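Local coordinates for protein LYND (Lyngbya aestuarii, PDB 4V1T) that probably acts as a YcaO-type cyclodehydratase that uses ATP and magnesium to form azoline heterocycles from residues of ribosomally made cyanobactin precursor peptides, at residues Gln544-Leu549 / Val730-Pro735. Numbering follows the deposited sequence.
With MG (magnesium ion), chain O.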
# COMPACT_ATOMS: atom_id res chain seq x y z
N GLN B 544 -5.79 -27.17 -5.11
CA GLN B 544 -6.49 -26.61 -3.97
C GLN B 544 -7.95 -27.03 -3.97
O GLN B 544 -8.50 -27.38 -2.93
CB GLN B 544 -6.38 -25.08 -3.97
CG GLN B 544 -6.97 -24.42 -2.73
CD GLN B 544 -6.24 -24.81 -1.46
OE1 GLN B 544 -5.05 -24.55 -1.31
NE2 GLN B 544 -6.97 -25.46 -0.54
N GLY B 545 -8.58 -27.01 -5.15
CA GLY B 545 -9.98 -27.39 -5.28
C GLY B 545 -10.20 -28.82 -4.84
O GLY B 545 -11.15 -29.11 -4.11
N PHE B 546 -9.32 -29.71 -5.29
CA PHE B 546 -9.37 -31.12 -4.91
C PHE B 546 -9.27 -31.28 -3.39
O PHE B 546 -10.06 -31.98 -2.77
CB PHE B 546 -8.24 -31.91 -5.60
CG PHE B 546 -8.40 -33.40 -5.50
CD1 PHE B 546 -7.97 -34.08 -4.38
CD2 PHE B 546 -9.01 -34.12 -6.52
CE1 PHE B 546 -8.14 -35.45 -4.27
CE2 PHE B 546 -9.18 -35.48 -6.42
CZ PHE B 546 -8.74 -36.15 -5.30
N MET B 547 -8.29 -30.61 -2.79
CA MET B 547 -8.08 -30.70 -1.36
C MET B 547 -9.29 -30.17 -0.60
O MET B 547 -9.61 -30.66 0.49
CB MET B 547 -6.83 -29.90 -0.94
CG MET B 547 -5.53 -30.56 -1.34
SD MET B 547 -5.40 -32.22 -0.66
CE MET B 547 -4.37 -32.97 -1.91
N GLU B 548 -9.98 -29.19 -1.18
CA GLU B 548 -11.20 -28.71 -0.57
C GLU B 548 -12.21 -29.86 -0.53
O GLU B 548 -12.80 -30.12 0.50
CB GLU B 548 -11.77 -27.51 -1.31
CG GLU B 548 -12.95 -26.88 -0.59
CD GLU B 548 -13.19 -25.46 -1.03
OE1 GLU B 548 -13.85 -25.26 -2.07
OE2 GLU B 548 -12.71 -24.54 -0.35
N LEU B 549 -12.37 -30.57 -1.64
CA LEU B 549 -13.31 -31.69 -1.69
C LEU B 549 -13.05 -32.76 -0.61
O LEU B 549 -13.98 -33.22 0.04
CB LEU B 549 -13.29 -32.33 -3.07
CG LEU B 549 -13.78 -31.48 -4.25
CD1 LEU B 549 -13.86 -32.35 -5.50
CD2 LEU B 549 -15.13 -30.83 -3.99
N VAL B 730 -11.07 -22.40 -10.99
CA VAL B 730 -11.70 -23.65 -11.42
C VAL B 730 -12.72 -24.14 -10.41
O VAL B 730 -12.72 -23.71 -9.26
CB VAL B 730 -10.68 -24.77 -11.61
CG1 VAL B 730 -9.66 -24.41 -12.68
CG2 VAL B 730 -9.99 -25.07 -10.29
N LYS B 731 -13.57 -25.05 -10.85
CA LYS B 731 -14.37 -25.85 -9.94
C LYS B 731 -14.02 -27.30 -10.20
O LYS B 731 -14.20 -27.79 -11.31
CB LYS B 731 -15.87 -25.61 -10.11
CG LYS B 731 -16.74 -26.50 -9.23
CD LYS B 731 -18.21 -26.11 -9.28
CE LYS B 731 -19.03 -26.85 -8.22
NZ LYS B 731 -18.80 -26.30 -6.85
N VAL B 732 -13.50 -27.97 -9.18
CA VAL B 732 -13.21 -29.39 -9.24
C VAL B 732 -14.38 -30.18 -8.66
O VAL B 732 -14.85 -29.86 -7.57
CB VAL B 732 -11.94 -29.73 -8.46
CG1 VAL B 732 -11.57 -31.19 -8.67
CG2 VAL B 732 -10.79 -28.81 -8.89
N THR B 733 -14.82 -31.20 -9.39
CA THR B 733 -15.93 -32.03 -8.97
C THR B 733 -15.56 -33.50 -9.00
O THR B 733 -15.13 -34.00 -10.03
CB THR B 733 -17.16 -31.81 -9.87
OG1 THR B 733 -17.64 -30.48 -9.68
CG2 THR B 733 -18.29 -32.80 -9.53
N VAL B 734 -15.74 -34.17 -7.86
CA VAL B 734 -15.51 -35.61 -7.75
C VAL B 734 -16.80 -36.28 -7.30
O VAL B 734 -17.06 -36.39 -6.10
CB VAL B 734 -14.36 -35.93 -6.77
CG1 VAL B 734 -14.12 -37.42 -6.71
CG2 VAL B 734 -13.07 -35.23 -7.20
N PRO B 735 -17.63 -36.71 -8.25
CA PRO B 735 -18.95 -37.27 -7.91
C PRO B 735 -18.88 -38.40 -6.90
O PRO B 735 -18.13 -39.35 -7.10
CB PRO B 735 -19.46 -37.78 -9.26
CG PRO B 735 -18.78 -36.91 -10.26
CD PRO B 735 -17.41 -36.68 -9.71
MG MG O . -12.66 -22.42 -0.64
O HOH W 1 -12.37 -20.37 -1.08
O HOH W 2 -11.35 -22.83 -2.25
O HOH W 3 -13.91 -22.31 -2.34
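Val732 lies against the helix backbone at Gly545. Its CG2 is 4.0 Å from Gly545 CA and equally close to the backbone N of Phe546. With no side chain on Gly545, helix and strand come near each other here: the axes of the short segments 544-549 and 730-733 approach to 7.6 Å, at 42° to each other.

The other apolar contacts involve Leu549, Phe546 and Val734. Leu549 places CG anti to its carbonyl carbon (chi1 -65°), and its CD1 reaches the strand end. There it meets Val734 CG2 at 3.4 Å, tight for two carbons. The same CD1 is 4.1 Å from Val732 CG1 and also packs on the carbonyl O of Val732. Val734 CG2 has a second neighbour, the Phe546 ring, which it approaches obliquely at CE2 (4.0 Å). The ring also packs on Cys704 and Ala708 of helix 697-710. No hydrogen bond joins the two segments; the strand residue Val732 pairs through its backbone with Gly531.

Glu548 carries the metal contact. Its chain extends beyond CG, and OE2 binds a magnesium ion at 2.1 Å. Three waters and two further atoms complete the six ligands. The other carboxylate oxygen, OE1, accepts a hydrogen bond from Gly531 N, which helps fix the group's rotation.

Gly545, Phe546 and Leu549 thus pack helix 538-561 on strand 728-733 of an antiparallel sheet and on the residue that follows it, while Gln544 and Glu548 line the ADP pocket, the magnesium-dependent nucleotide site of a YcaO domain.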